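Long-range contacts in probable zinc protease PqqL (Escherichia coli, PDB 6OFS), which probably acts as a zinc-dependent endopeptidase of the M16 family in the periplasm, with one zinc ion bound per subunit: residues Q620-L625 with L649-Q654; A352-D357 with Y466-R471; E493-L498 with R505-K510; S743-N748 with V887-S892. All blocks are in the same frame, centred on the assembly; numbering follows the deposited sequence.

Contact 1 of 4, residues Q620-L625 with L649-Q654; sequences QALKTL and LLQENQ
L622, on the last turn of helix 608-623, meets residues 649-652 with both of its methyl branches. CD2 lies against the backbone there, 3.3 Å from the L650 carbonyl O, and also borders the side-chain amide of Q651. CD1 passes alongside the L649 side chain, which runs the other way, with L622 CD1 3.9 Å from L649 CD1. The same L649 methyl is met tip to tip by L625, with L625 CD2 3.8 Å from L649 CD1. With L622 cut back to an alanine, a gap would probably open beside the L650 carbonyl, and L649 CD1 would keep L625 as its one apolar partner across the contact.

The contact joins the C-terminal end of one helix to the N-terminal end of another: T624 breaks out of helix 608-623, and Q651 is the N-cap of helix 652-657. L625 and L649 also rest on the intervening helix 629-641.

The charged part lies at the surface. The chain of K623, bent near its end, brings NZ to within 3.3 Å of OE1 on the extended E652, a weak hydrogen bond within a salt bridge. Q651 N donates almost straight (170°) to an in-plane lone pair of Q654 OE1.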
loop_
_atom_site.group_PDB
_atom_site.type_symbol
_atom_site.label_atom_id
_atom_site.label_comp_id
_atom_site.label_asym_id
_atom_site.label_seq_id
_atom_site.Cartn_x
_atom_site.Cartn_y
_atom_site.Cartn_z
ATOM N N GLN A 620 -5.068 0.932 22.708
ATOM C CA GLN A 620 -5.938 0.093 23.521
ATOM C C GLN A 620 -5.189 -0.294 24.800
ATOM O O GLN A 620 -5.724 -0.108 25.894
ATOM C CB GLN A 620 -6.379 -1.162 22.720
ATOM C CG GLN A 620 -7.304 -2.139 23.481
ATOM C CD GLN A 620 -6.590 -3.085 24.448
ATOM O OE1 GLN A 620 -5.391 -3.393 24.322
ATOM N NE2 GLN A 620 -7.316 -3.574 25.447
ATOM N N ALA A 621 -3.954 -0.834 24.659
ATOM C CA ALA A 621 -3.118 -1.248 25.787
ATOM C C ALA A 621 -2.915 -0.104 26.790
ATOM O O ALA A 621 -3.020 -0.325 27.993
ATOM C CB ALA A 621 -1.779 -1.785 25.299
ATOM N N LEU A 622 -2.674 1.117 26.300
ATOM C CA LEU A 622 -2.515 2.277 27.168
ATOM C C LEU A 622 -3.837 2.590 27.869
ATOM O O LEU A 622 -3.854 2.814 29.075
ATOM C CB LEU A 622 -2.027 3.500 26.374
ATOM C CG LEU A 622 -1.835 4.776 27.208
ATOM C CD1 LEU A 622 -0.640 4.651 28.157
ATOM C CD2 LEU A 622 -1.747 5.992 26.325
ATOM N N LYS A 623 -4.935 2.572 27.113
ATOM C CA LYS A 623 -6.281 2.841 27.613
ATOM C C LYS A 623 -6.694 1.934 28.789
ATOM O O LYS A 623 -7.281 2.421 29.754
ATOM C CB LYS A 623 -7.281 2.677 26.466
ATOM C CG LYS A 623 -8.444 3.655 26.485
ATOM C CD LYS A 623 -9.148 3.687 25.120
ATOM C CE LYS A 623 -8.425 4.492 24.043
ATOM N NZ LYS A 623 -8.502 5.967 24.265
ATOM N N THR A 624 -6.377 0.630 28.707
ATOM C CA THR A 624 -6.815 -0.358 29.694
ATOM C C THR A 624 -5.690 -0.844 30.643
ATOM O O THR A 624 -5.780 -1.956 31.167
ATOM C CB THR A 624 -7.528 -1.520 28.962
ATOM O OG1 THR A 624 -6.673 -2.039 27.943
ATOM C CG2 THR A 624 -8.832 -1.092 28.320
ATOM N N LEU A 625 -4.688 0.013 30.920
ATOM C CA LEU A 625 -3.551 -0.316 31.784
ATOM C C LEU A 625 -3.924 -0.555 33.278
ATOM O O LEU A 625 -3.251 -1.342 33.945
ATOM C CB LEU A 625 -2.438 0.749 31.642
ATOM C CG LEU A 625 -1.080 0.432 32.327
ATOM C CD1 LEU A 625 -0.372 -0.791 31.698
ATOM C CD2 LEU A 625 -0.183 1.652 32.368
ATOM N N LEU A 649 5.606 6.233 28.962
ATOM C CA LEU A 649 4.677 5.636 28.023
ATOM C C LEU A 649 4.185 6.731 27.099
ATOM O O LEU A 649 3.910 7.861 27.542
ATOM C CB LEU A 649 3.474 5.019 28.750
ATOM C CG LEU A 649 3.643 3.658 29.400
ATOM C CD1 LEU A 649 2.433 3.337 30.233
ATOM C CD2 LEU A 649 3.858 2.551 28.359
ATOM N N LEU A 650 4.078 6.406 25.818
ATOM C CA LEU A 650 3.572 7.356 24.838
ATOM C C LEU A 650 2.059 7.500 24.957
ATOM O O LEU A 650 1.355 6.518 25.220
ATOM C CB LEU A 650 3.950 6.937 23.412
ATOM C CG LEU A 650 5.433 6.811 23.139
ATOM C CD1 LEU A 650 5.669 6.121 21.836
ATOM C CD2 LEU A 650 6.117 8.165 23.199
ATOM N N GLN A 651 1.572 8.732 24.786
ATOM C CA GLN A 651 0.147 9.031 24.837
ATOM C C GLN A 651 -0.457 8.740 23.472
ATOM O O GLN A 651 0.291 8.588 22.495
ATOM C CB GLN A 651 -0.088 10.491 25.277
ATOM C CG GLN A 651 0.223 10.762 26.756
ATOM C CD GLN A 651 -0.441 9.773 27.699
ATOM O OE1 GLN A 651 0.227 8.976 28.375
ATOM N NE2 GLN A 651 -1.771 9.787 27.750
ATOM N N GLU A 652 -1.797 8.630 23.404
ATOM C CA GLU A 652 -2.551 8.341 22.178
ATOM C C GLU A 652 -2.113 9.205 20.971
ATOM O O GLU A 652 -1.866 8.653 19.899
ATOM C CB GLU A 652 -4.059 8.469 22.445
ATOM C CG GLU A 652 -4.956 7.983 21.319
ATOM C CD GLU A 652 -6.447 8.024 21.603
ATOM O OE1 GLU A 652 -6.836 8.338 22.754
ATOM O OE2 GLU A 652 -7.230 7.735 20.668
ATOM N N ASN A 653 -1.988 10.537 21.156
ATOM C CA ASN A 653 -1.575 11.465 20.081
ATOM C C ASN A 653 -0.217 11.090 19.453
ATOM O O ASN A 653 -0.077 11.109 18.222
ATOM C CB ASN A 653 -1.585 12.945 20.557
ATOM C CG ASN A 653 -0.786 13.246 21.809
ATOM O OD1 ASN A 653 -0.814 12.513 22.810
ATOM N ND2 ASN A 653 -0.080 14.362 21.787
ATOM N N GLN A 654 0.753 10.721 20.320
ATOM C CA GLN A 654 2.119 10.322 19.967
ATOM C C GLN A 654 2.149 9.046 19.126
ATOM O O GLN A 654 2.957 8.933 18.212
ATOM C CB GLN A 654 2.982 10.188 21.224
ATOM C CG GLN A 654 2.844 11.386 22.160
ATOM C CD GLN A 654 3.861 11.364 23.257
ATOM O OE1 GLN A 654 3.688 10.702 24.293
ATOM N NE2 GLN A 654 4.945 12.098 23.053
#

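Contact 2 of 4, residues A352-D357 with Y466-R471; sequences AEELDD and YVFPGR
F468 and R471, in the loop 466-471, lie against E354 and D357 on the opening turns of helix 352-371. The helix belongs to the N-terminal half of this two-part M16 protease, and the loop to the connection that leads from helix 448-459 to strand 485-492, the first strand of the C-terminal half.

Packing is closest around the F468 ring. With CG anti to the backbone N (chi1 -180°), the phenyl group swings over to the helix, and E354 CG comes to 3.5 Å from F468 CB. The E354 carboxylate is turned nearly parallel to that ring (planes 15° apart), and its OE2 is paired in a salt bridge with R290. D357 approaches the ring differently: its OD1 sits at the edge, in the ring plane, 3.4 Å from F468 CE2, and the carboxylate stands almost at right angles to the ring (88°). The same OD1 takes a weak hydrogen bond from R471 N. Between F468 and R471, G470 brings its bare CA next to E353 OE1.

Toward the outside the fit is looser. P469 turns away from the helix, and E354 OE1 lies at the edge of the Y466 ring, 4.3 Å from Y466 CD2, while Y466 leans mainly on helix 271-296. E353 reaches R561 in a long, weak ion pair. R471 runs past D357 in the opposite direction and touches S558 of helix 556-565. Its salt bridge is long: D357 OD2 lies in the guanidinium plane, at the edge, 3.5 Å from R471 NH2.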
loop_
_atom_site.group_PDB
_atom_site.type_symbol
_atom_site.label_atom_id
_atom_site.label_comp_id
_atom_site.label_asym_id
_atom_site.label_seq_id
_atom_site.Cartn_x
_atom_site.Cartn_y
_atom_site.Cartn_z
ATOM N N ALA A 352 -5.113 -15.965 -5.076
ATOM C CA ALA A 352 -4.196 -14.926 -4.602
ATOM C C ALA A 352 -3.156 -14.611 -5.689
ATOM O O ALA A 352 -2.816 -13.443 -5.877
ATOM C CB ALA A 352 -3.504 -15.389 -3.324
ATOM N N GLU A 353 -2.693 -15.647 -6.428
ATOM C CA GLU A 353 -1.749 -15.533 -7.549
ATOM C C GLU A 353 -2.369 -14.720 -8.684
ATOM O O GLU A 353 -1.652 -13.975 -9.355
ATOM C CB GLU A 353 -1.329 -16.917 -8.083
ATOM C CG GLU A 353 -0.297 -17.644 -7.241
ATOM C CD GLU A 353 0.263 -18.901 -7.884
ATOM O OE1 GLU A 353 0.773 -18.816 -9.026
ATOM O OE2 GLU A 353 0.210 -19.972 -7.237
ATOM N N GLU A 354 -3.699 -14.872 -8.904
ATOM C CA GLU A 354 -4.446 -14.120 -9.919
ATOM C C GLU A 354 -4.533 -12.649 -9.498
ATOM O O GLU A 354 -4.242 -11.772 -10.312
ATOM C CB GLU A 354 -5.859 -14.708 -10.130
ATOM C CG GLU A 354 -5.941 -15.758 -11.225
ATOM C CD GLU A 354 -7.306 -16.369 -11.496
ATOM O OE1 GLU A 354 -7.858 -16.140 -12.598
ATOM O OE2 GLU A 354 -7.819 -17.092 -10.612
ATOM N N LEU A 355 -4.918 -12.384 -8.223
ATOM C CA LEU A 355 -5.069 -11.027 -7.695
ATOM C C LEU A 355 -3.755 -10.248 -7.720
ATOM O O LEU A 355 -3.736 -9.059 -8.084
ATOM C CB LEU A 355 -5.721 -11.026 -6.287
ATOM C CG LEU A 355 -5.954 -9.647 -5.612
ATOM C CD1 LEU A 355 -6.729 -8.677 -6.514
ATOM C CD2 LEU A 355 -6.653 -9.790 -4.278
ATOM N N ASP A 356 -2.660 -10.939 -7.379
ATOM C CA ASP A 356 -1.331 -10.357 -7.343
ATOM C C ASP A 356 -0.784 -10.006 -8.708
ATOM O O ASP A 356 -0.184 -8.937 -8.843
ATOM C CB ASP A 356 -0.364 -11.243 -6.566
ATOM C CG ASP A 356 -0.338 -10.856 -5.108
ATOM O OD1 ASP A 356 0.193 -9.759 -4.793
ATOM O OD2 ASP A 356 -0.868 -11.629 -4.283
ATOM N N ASP A 357 -0.993 -10.870 -9.724
ATOM C CA ASP A 357 -0.522 -10.580 -11.084
ATOM C C ASP A 357 -1.216 -9.333 -11.627
ATOM O O ASP A 357 -0.537 -8.458 -12.156
ATOM C CB ASP A 357 -0.682 -11.789 -12.028
ATOM C CG ASP A 357 0.446 -12.823 -11.992
ATOM O OD1 ASP A 357 0.766 -13.396 -13.064
ATOM O OD2 ASP A 357 0.994 -13.079 -10.886
ATOM N N TYR A 466 -9.868 -23.529 -11.383
ATOM C CA TYR A 466 -8.900 -23.134 -12.395
ATOM C C TYR A 466 -7.599 -22.787 -11.736
ATOM O O TYR A 466 -7.547 -21.882 -10.904
ATOM C CB TYR A 466 -9.412 -21.974 -13.275
ATOM C CG TYR A 466 -8.377 -21.459 -14.249
ATOM C CD1 TYR A 466 -7.954 -22.237 -15.323
ATOM C CD2 TYR A 466 -7.796 -20.208 -14.080
ATOM C CE1 TYR A 466 -6.971 -21.787 -16.199
ATOM C CE2 TYR A 466 -6.822 -19.739 -14.960
ATOM C CZ TYR A 466 -6.412 -20.533 -16.021
ATOM O OH TYR A 466 -5.449 -20.079 -16.897
ATOM N N VAL A 467 -6.550 -23.510 -12.111
ATOM C CA VAL A 467 -5.208 -23.267 -11.591
ATOM C C VAL A 467 -4.514 -22.205 -12.459
ATOM O O VAL A 467 -4.197 -22.467 -13.627
ATOM C CB VAL A 467 -4.371 -24.575 -11.369
ATOM C CG1 VAL A 467 -5.057 -25.506 -10.365
ATOM C CG2 VAL A 467 -4.092 -25.319 -12.677
ATOM N N PHE A 468 -4.361 -20.983 -11.926
ATOM C CA PHE A 468 -3.686 -19.935 -12.689
ATOM C C PHE A 468 -2.167 -20.107 -12.586
ATOM O O PHE A 468 -1.653 -20.204 -11.467
ATOM C CB PHE A 468 -4.101 -18.527 -12.246
ATOM C CG PHE A 468 -3.434 -17.399 -13.009
ATOM C CD1 PHE A 468 -3.874 -17.039 -14.283
ATOM C CD2 PHE A 468 -2.394 -16.669 -12.436
ATOM C CE1 PHE A 468 -3.252 -15.999 -14.987
ATOM C CE2 PHE A 468 -1.776 -15.626 -13.138
ATOM C CZ PHE A 468 -2.204 -15.301 -14.409
ATOM N N PRO A 469 -1.444 -20.118 -13.738
ATOM C CA PRO A 469 0.023 -20.290 -13.697
ATOM C C PRO A 469 0.750 -19.439 -12.650
ATOM O O PRO A 469 1.349 -20.004 -11.730
ATOM C CB PRO A 469 0.480 -19.958 -15.127
ATOM C CG PRO A 469 -0.706 -20.114 -15.971
ATOM C CD PRO A 469 -1.940 -20.021 -15.129
ATOM N N GLY A 470 0.668 -18.115 -12.771
ATOM C CA GLY A 470 1.343 -17.211 -11.849
ATOM C C GLY A 470 2.729 -16.872 -12.351
ATOM O O GLY A 470 3.489 -17.762 -12.756
ATOM N N ARG A 471 3.052 -15.573 -12.351
ATOM C CA ARG A 471 4.315 -15.051 -12.858
ATOM C C ARG A 471 5.523 -15.542 -12.102
ATOM O O ARG A 471 5.441 -15.765 -10.891
ATOM C CB ARG A 471 4.290 -13.512 -12.923
ATOM C CG ARG A 471 4.500 -12.799 -11.590
ATOM C CD ARG A 471 4.301 -11.297 -11.713
ATOM N NE ARG A 471 4.914 -10.568 -10.601
ATOM C CZ ARG A 471 4.328 -10.338 -9.431
ATOM N NH1 ARG A 471 4.968 -9.666 -8.481
ATOM N NH2 ARG A 471 3.091 -10.774 -9.202
#

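Contact 3 of 4, residues E493-L498 with R505-K510; sequences ENLTSL and RVILAK
Strands 495-500 and 505-509 form an antiparallel beta hairpin, in which T496 pairs with L508, S497 with I507 and L498 with V506. The first and last are hydrogen-bonded pairs. T496 N reaches L508 O at 2.9 Å and L508 N returns to T496 O, while L498 and V506 exchange the same two bonds. S497 and I507 form the non-hydrogen-bonded pair between them. Before the strand proper, N494 seems to lengthen the pairing with its side chain: OD1 appears to accept from K510 N at 2.8 Å, the donor tilted from the amide plane.

One face of the hairpin carries L498, V506 and L508. L498 CD1 touches both neighbours across the strands, 3.7 Å from L508 CD1 and 3.9 Å from V506 CG1, and all three side chains are covered by I694 of helix 687-697. On the other face L495 CD2 packs on I507 CG2 at 3.7 Å. Here too S497 turns its hydroxyl anti to the backbone N (chi1 179°), which points OG at R505. The extended arginine donates from NE to S497 OG at 2.9 Å, a nearly straight bond (162°) lying in the guanidinium plane, and I507 CD1 covers one face of that group near its rim. A leucine in place of R505 would probably leave S497 OG without this donor and I507 CD1 without the flat surface it lies on.

Strand 485-492 continues the sheet beyond S497 and strand 677-682 beyond R505 and I507, the mixed sheet backed by helices that is the core of an M16 domain.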
loop_
_atom_site.group_PDB
_atom_site.type_symbol
_atom_site.label_atom_id
_atom_site.label_comp_id
_atom_site.label_asym_id
_atom_site.label_seq_id
_atom_site.Cartn_x
_atom_site.Cartn_y
_atom_site.Cartn_z
ATOM N N GLU A 493 39.609 -21.261 15.007
ATOM C CA GLU A 493 39.736 -22.463 14.171
ATOM C C GLU A 493 38.653 -22.530 13.076
ATOM O O GLU A 493 38.952 -22.893 11.928
ATOM C CB GLU A 493 39.751 -23.739 15.046
ATOM C CG GLU A 493 40.054 -25.041 14.307
ATOM C CD GLU A 493 41.455 -25.202 13.742
ATOM O OE1 GLU A 493 41.577 -25.324 12.501
ATOM O OE2 GLU A 493 42.426 -25.215 14.534
ATOM N N ASN A 494 37.419 -22.150 13.420
ATOM C CA ASN A 494 36.350 -22.169 12.434
ATOM C C ASN A 494 35.648 -20.791 12.262
ATOM O O ASN A 494 34.470 -20.743 11.919
ATOM C CB ASN A 494 35.379 -23.294 12.755
ATOM C CG ASN A 494 34.736 -23.873 11.527
ATOM O OD1 ASN A 494 33.589 -23.559 11.217
ATOM N ND2 ASN A 494 35.464 -24.719 10.795
ATOM N N LEU A 495 36.395 -19.682 12.470
ATOM C CA LEU A 495 35.897 -18.307 12.345
ATOM C C LEU A 495 36.751 -17.445 11.430
ATOM O O LEU A 495 37.937 -17.233 11.703
ATOM C CB LEU A 495 35.769 -17.621 13.717
ATOM C CG LEU A 495 34.512 -17.882 14.526
ATOM C CD1 LEU A 495 34.450 -16.944 15.712
ATOM C CD2 LEU A 495 33.249 -17.732 13.680
ATOM N N THR A 496 36.132 -16.915 10.367
ATOM C CA THR A 496 36.809 -16.048 9.403
ATOM C C THR A 496 36.137 -14.678 9.356
ATOM O O THR A 496 34.914 -14.580 9.457
ATOM C CB THR A 496 36.887 -16.724 8.020
ATOM O OG1 THR A 496 37.292 -18.088 8.178
ATOM C CG2 THR A 496 37.859 -16.014 7.067
ATOM N N SER A 497 36.938 -13.626 9.207
ATOM C CA SER A 497 36.403 -12.276 9.124
ATOM C C SER A 497 36.800 -11.610 7.829
ATOM O O SER A 497 37.981 -11.561 7.484
ATOM C CB SER A 497 36.814 -11.426 10.321
ATOM O OG SER A 497 36.285 -10.118 10.182
ATOM N N LEU A 498 35.803 -11.099 7.113
ATOM C CA LEU A 498 35.999 -10.379 5.870
ATOM C C LEU A 498 35.463 -8.965 6.054
ATOM O O LEU A 498 34.384 -8.792 6.621
ATOM C CB LEU A 498 35.223 -11.045 4.707
ATOM C CG LEU A 498 35.328 -12.561 4.512
ATOM C CD1 LEU A 498 34.218 -13.059 3.623
ATOM C CD2 LEU A 498 36.676 -12.965 3.925
ATOM N N ARG A 505 31.149 -5.815 7.685
ATOM C CA ARG A 505 31.933 -6.952 8.165
ATOM C C ARG A 505 31.126 -8.238 7.959
ATOM O O ARG A 505 29.902 -8.225 8.057
ATOM C CB ARG A 505 32.355 -6.771 9.628
ATOM C CG ARG A 505 33.570 -7.586 10.013
ATOM C CD ARG A 505 33.756 -7.539 11.508
ATOM N NE ARG A 505 34.851 -8.395 11.967
ATOM C CZ ARG A 505 35.112 -8.643 13.247
ATOM N NH1 ARG A 505 36.131 -9.424 13.583
ATOM N NH2 ARG A 505 34.357 -8.110 14.203
ATOM N N VAL A 506 31.821 -9.323 7.619
ATOM C CA VAL A 506 31.252 -10.646 7.375
ATOM C C VAL A 506 31.992 -11.656 8.274
ATOM O O VAL A 506 33.211 -11.764 8.191
ATOM C CB VAL A 506 31.381 -11.044 5.869
ATOM C CG1 VAL A 506 30.926 -12.480 5.626
ATOM C CG2 VAL A 506 30.643 -10.075 4.948
ATOM N N ILE A 507 31.260 -12.398 9.099
ATOM C CA ILE A 507 31.827 -13.466 9.922
ATOM C C ILE A 507 31.399 -14.801 9.307
ATOM O O ILE A 507 30.198 -15.060 9.193
ATOM C CB ILE A 507 31.465 -13.372 11.438
ATOM C CG1 ILE A 507 31.693 -11.948 12.026
ATOM C CG2 ILE A 507 32.207 -14.463 12.250
ATOM C CD1 ILE A 507 33.167 -11.418 12.030
ATOM N N LEU A 508 32.370 -15.630 8.896
ATOM C CA LEU A 508 32.080 -16.950 8.316
ATOM C C LEU A 508 32.434 -18.093 9.253
ATOM O O LEU A 508 33.521 -18.108 9.835
ATOM C CB LEU A 508 32.780 -17.165 6.963
ATOM C CG LEU A 508 32.386 -16.251 5.807
ATOM C CD1 LEU A 508 33.286 -16.491 4.619
ATOM C CD2 LEU A 508 30.937 -16.460 5.385
ATOM N N ALA A 509 31.520 -19.062 9.371
ATOM C CA ALA A 509 31.684 -20.279 10.172
ATOM C C ALA A 509 30.988 -21.447 9.495
ATOM O O ALA A 509 29.882 -21.304 8.968
ATOM C CB ALA A 509 31.120 -20.088 11.574
ATOM N N LYS A 510 31.653 -22.597 9.490
ATOM C CA LYS A 510 31.110 -23.833 8.940
ATOM C C LYS A 510 30.538 -24.664 10.094
ATOM O O LYS A 510 31.125 -24.683 11.180
ATOM C CB LYS A 510 32.205 -24.614 8.185
ATOM C CG LYS A 510 32.124 -24.462 6.665
ATOM C CD LYS A 510 33.380 -24.961 5.951
ATOM C CE LYS A 510 34.265 -23.822 5.495
ATOM N NZ LYS A 510 35.448 -24.303 4.731
#

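Contact 4 of 4, residues S743-N748 with V887-S892; sequences SRTPVN and VKQYLS
T745 holds OG1 between its backbone N and carbonyl carbon (chi1 40°), and Y890 sets CG anti to its own carbonyl carbon (chi1 -69°), which sends the ring out from the helix end toward the loop. The two side chains meet at about a right angle, with T745 OG1 2.7 Å from Y890 OH. This is a hydrogen bond in which either hydroxyl could be the donor. It gives the phenol oxygen of a largely buried tyrosine a polar partner on a residue that is itself exposed.

The loop wraps the ring at more than one point. T745 O lies in the ring plane, at the edge, 3.6 Å from Y890 CE1. S743 CB borders the same edge more distantly, 4.3 Å from Y890 CE1. V747 comes in obliquely, its side chain running against the direction of the tyrosine, and puts CG2 3.9 Å from Y890 CE1.

Loop 743-748 carries the chain from strand 733-742 to helix 749-771, and Y890 is the last residue of helix 880-890, just before the chain turns into strand 896-904. That strand neighbours 733-742 in the five-stranded sheet of the last M16 domain, so the contact ties together two connections of one domain. I793 of strand 792-801 touches Y890, V747 and S743, and T751 also touches the tyrosine.

One helix ends and another begins here. L891 N still bonds to V887 O at 2.8 Å as the chain leaves the helical path, and N748, the N-cap of helix 749-771, hydrogen-bonds through OD1 to the hydroxyl of T751.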
loop_
_atom_site.group_PDB
_atom_site.type_symbol
_atom_site.label_atom_id
_atom_site.label_comp_id
_atom_site.label_asym_id
_atom_site.label_seq_id
_atom_site.Cartn_x
_atom_site.Cartn_y
_atom_site.Cartn_z
ATOM N N SER A 743 30.851 -1.052 37.063
ATOM C CA SER A 743 31.953 -1.918 36.646
ATOM C C SER A 743 33.130 -1.010 36.349
ATOM O O SER A 743 33.080 -0.219 35.397
ATOM C CB SER A 743 31.582 -2.731 35.406
ATOM O OG SER A 743 30.298 -3.322 35.506
ATOM N N ARG A 744 34.159 -1.061 37.199
ATOM C CA ARG A 744 35.353 -0.233 36.994
ATOM C C ARG A 744 35.976 -0.602 35.638
ATOM O O ARG A 744 36.127 0.268 34.777
ATOM C CB ARG A 744 36.340 -0.392 38.155
ATOM C CG ARG A 744 35.860 0.281 39.434
ATOM C CD ARG A 744 37.023 0.790 40.255
ATOM N NE ARG A 744 36.594 1.291 41.560
ATOM C CZ ARG A 744 36.607 2.572 41.917
ATOM N NH1 ARG A 744 37.030 3.502 41.069
ATOM N NH2 ARG A 744 36.203 2.932 43.129
ATOM N N THR A 745 36.191 -1.921 35.422
ATOM C CA THR A 745 36.700 -2.572 34.207
ATOM C C THR A 745 35.529 -3.311 33.522
ATOM O O THR A 745 34.623 -3.755 34.233
ATOM C CB THR A 745 37.820 -3.570 34.578
ATOM O OG1 THR A 745 37.470 -4.260 35.782
ATOM C CG2 THR A 745 39.175 -2.898 34.747
ATOM N N PRO A 746 35.505 -3.476 32.171
ATOM C CA PRO A 746 34.369 -4.183 31.532
ATOM C C PRO A 746 34.250 -5.665 31.894
ATOM O O PRO A 746 35.265 -6.336 32.120
ATOM C CB PRO A 746 34.632 -4.005 30.028
ATOM C CG PRO A 746 35.620 -2.884 29.934
ATOM C CD PRO A 746 36.469 -3.010 31.157
ATOM N N VAL A 747 33.007 -6.171 31.961
ATOM C CA VAL A 747 32.778 -7.570 32.292
ATOM C C VAL A 747 33.085 -8.430 31.069
ATOM O O VAL A 747 32.331 -8.423 30.089
ATOM C CB VAL A 747 31.378 -7.866 32.907
ATOM C CG1 VAL A 747 31.233 -9.346 33.264
ATOM C CG2 VAL A 747 31.110 -6.997 34.129
ATOM N N ASN A 748 34.220 -9.143 31.125
ATOM C CA ASN A 748 34.648 -10.065 30.078
ATOM C C ASN A 748 34.038 -11.446 30.337
ATOM O O ASN A 748 33.397 -11.645 31.378
ATOM C CB ASN A 748 36.178 -10.124 29.977
ATOM C CG ASN A 748 36.933 -10.463 31.251
ATOM O OD1 ASN A 748 36.368 -10.883 32.271
ATOM N ND2 ASN A 748 38.254 -10.301 31.206
ATOM N N VAL A 887 33.512 -11.779 42.711
ATOM C CA VAL A 887 32.276 -11.448 43.417
ATOM C C VAL A 887 32.551 -10.291 44.393
ATOM O O VAL A 887 31.789 -9.326 44.425
ATOM C CB VAL A 887 31.691 -12.724 44.078
ATOM C CG1 VAL A 887 30.611 -12.404 45.099
ATOM C CG2 VAL A 887 31.149 -13.677 43.022
ATOM N N LYS A 888 33.685 -10.350 45.108
ATOM C CA LYS A 888 34.128 -9.313 46.042
ATOM C C LYS A 888 34.457 -8.007 45.303
ATOM O O LYS A 888 34.308 -6.928 45.875
ATOM C CB LYS A 888 35.348 -9.804 46.835
ATOM C CG LYS A 888 35.311 -9.401 48.299
ATOM C CD LYS A 888 36.305 -10.188 49.147
ATOM C CE LYS A 888 35.971 -10.111 50.619
ATOM N NZ LYS A 888 34.824 -10.995 50.982
ATOM N N GLN A 889 34.865 -8.113 44.026
ATOM C CA GLN A 889 35.234 -6.978 43.181
ATOM C C GLN A 889 34.068 -6.346 42.421
ATOM O O GLN A 889 34.093 -5.136 42.203
ATOM C CB GLN A 889 36.329 -7.395 42.191
ATOM C CG GLN A 889 37.289 -6.276 41.802
ATOM C CD GLN A 889 38.269 -6.748 40.761
ATOM O OE1 GLN A 889 38.078 -6.540 39.556
ATOM N NE2 GLN A 889 39.338 -7.406 41.202
ATOM N N TYR A 890 33.072 -7.145 41.992
ATOM C CA TYR A 890 31.949 -6.648 41.192
ATOM C C TYR A 890 30.561 -6.664 41.883
ATOM O O TYR A 890 29.591 -6.190 41.277
ATOM C CB TYR A 890 31.868 -7.420 39.862
ATOM C CG TYR A 890 32.984 -7.148 38.876
ATOM C CD1 TYR A 890 32.786 -6.305 37.786
ATOM C CD2 TYR A 890 34.202 -7.818 38.969
ATOM C CE1 TYR A 890 33.788 -6.096 36.838
ATOM C CE2 TYR A 890 35.219 -7.605 38.038
ATOM C CZ TYR A 890 35.005 -6.751 36.968
ATOM O OH TYR A 890 36.008 -6.548 36.050
ATOM N N LEU A 891 30.439 -7.219 43.113
ATOM C CA LEU A 891 29.130 -7.306 43.791
ATOM C C LEU A 891 29.149 -6.914 45.272
ATOM O O LEU A 891 28.148 -7.127 45.972
ATOM C CB LEU A 891 28.510 -8.719 43.623
ATOM C CG LEU A 891 28.091 -9.173 42.209
ATOM C CD1 LEU A 891 27.613 -10.598 42.231
ATOM C CD2 LEU A 891 26.991 -8.283 41.617
ATOM N N SER A 892 30.263 -6.321 45.744
ATOM C CA SER A 892 30.406 -5.946 47.150
ATOM C C SER A 892 29.513 -4.763 47.599
ATOM O O SER A 892 28.777 -4.910 48.587
ATOM C CB SER A 892 31.867 -5.688 47.510
ATOM O OG SER A 892 32.338 -6.601 48.487
#

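Overall arrangement
From the N terminus, contact 2 comes first: it closes a loop of 108 mostly helical residues and brings the connection between the halves back onto helix 352-371. The chain then enters the C-terminal half, where contact 3 closes the tight hairpin within the seven-stranded sheet. Contact 1 follows, joining two helix ends across 23 residues. Last, contact 4 spans 138 residues and ties two connections of the final five-stranded sheet. All four loops lie in series; none nests in or crosses another. Their centres are well separated, from about 31 Å between contacts 3 and 4 to about 62 Å between contacts 2 and 4, and all lie away from the zinc site.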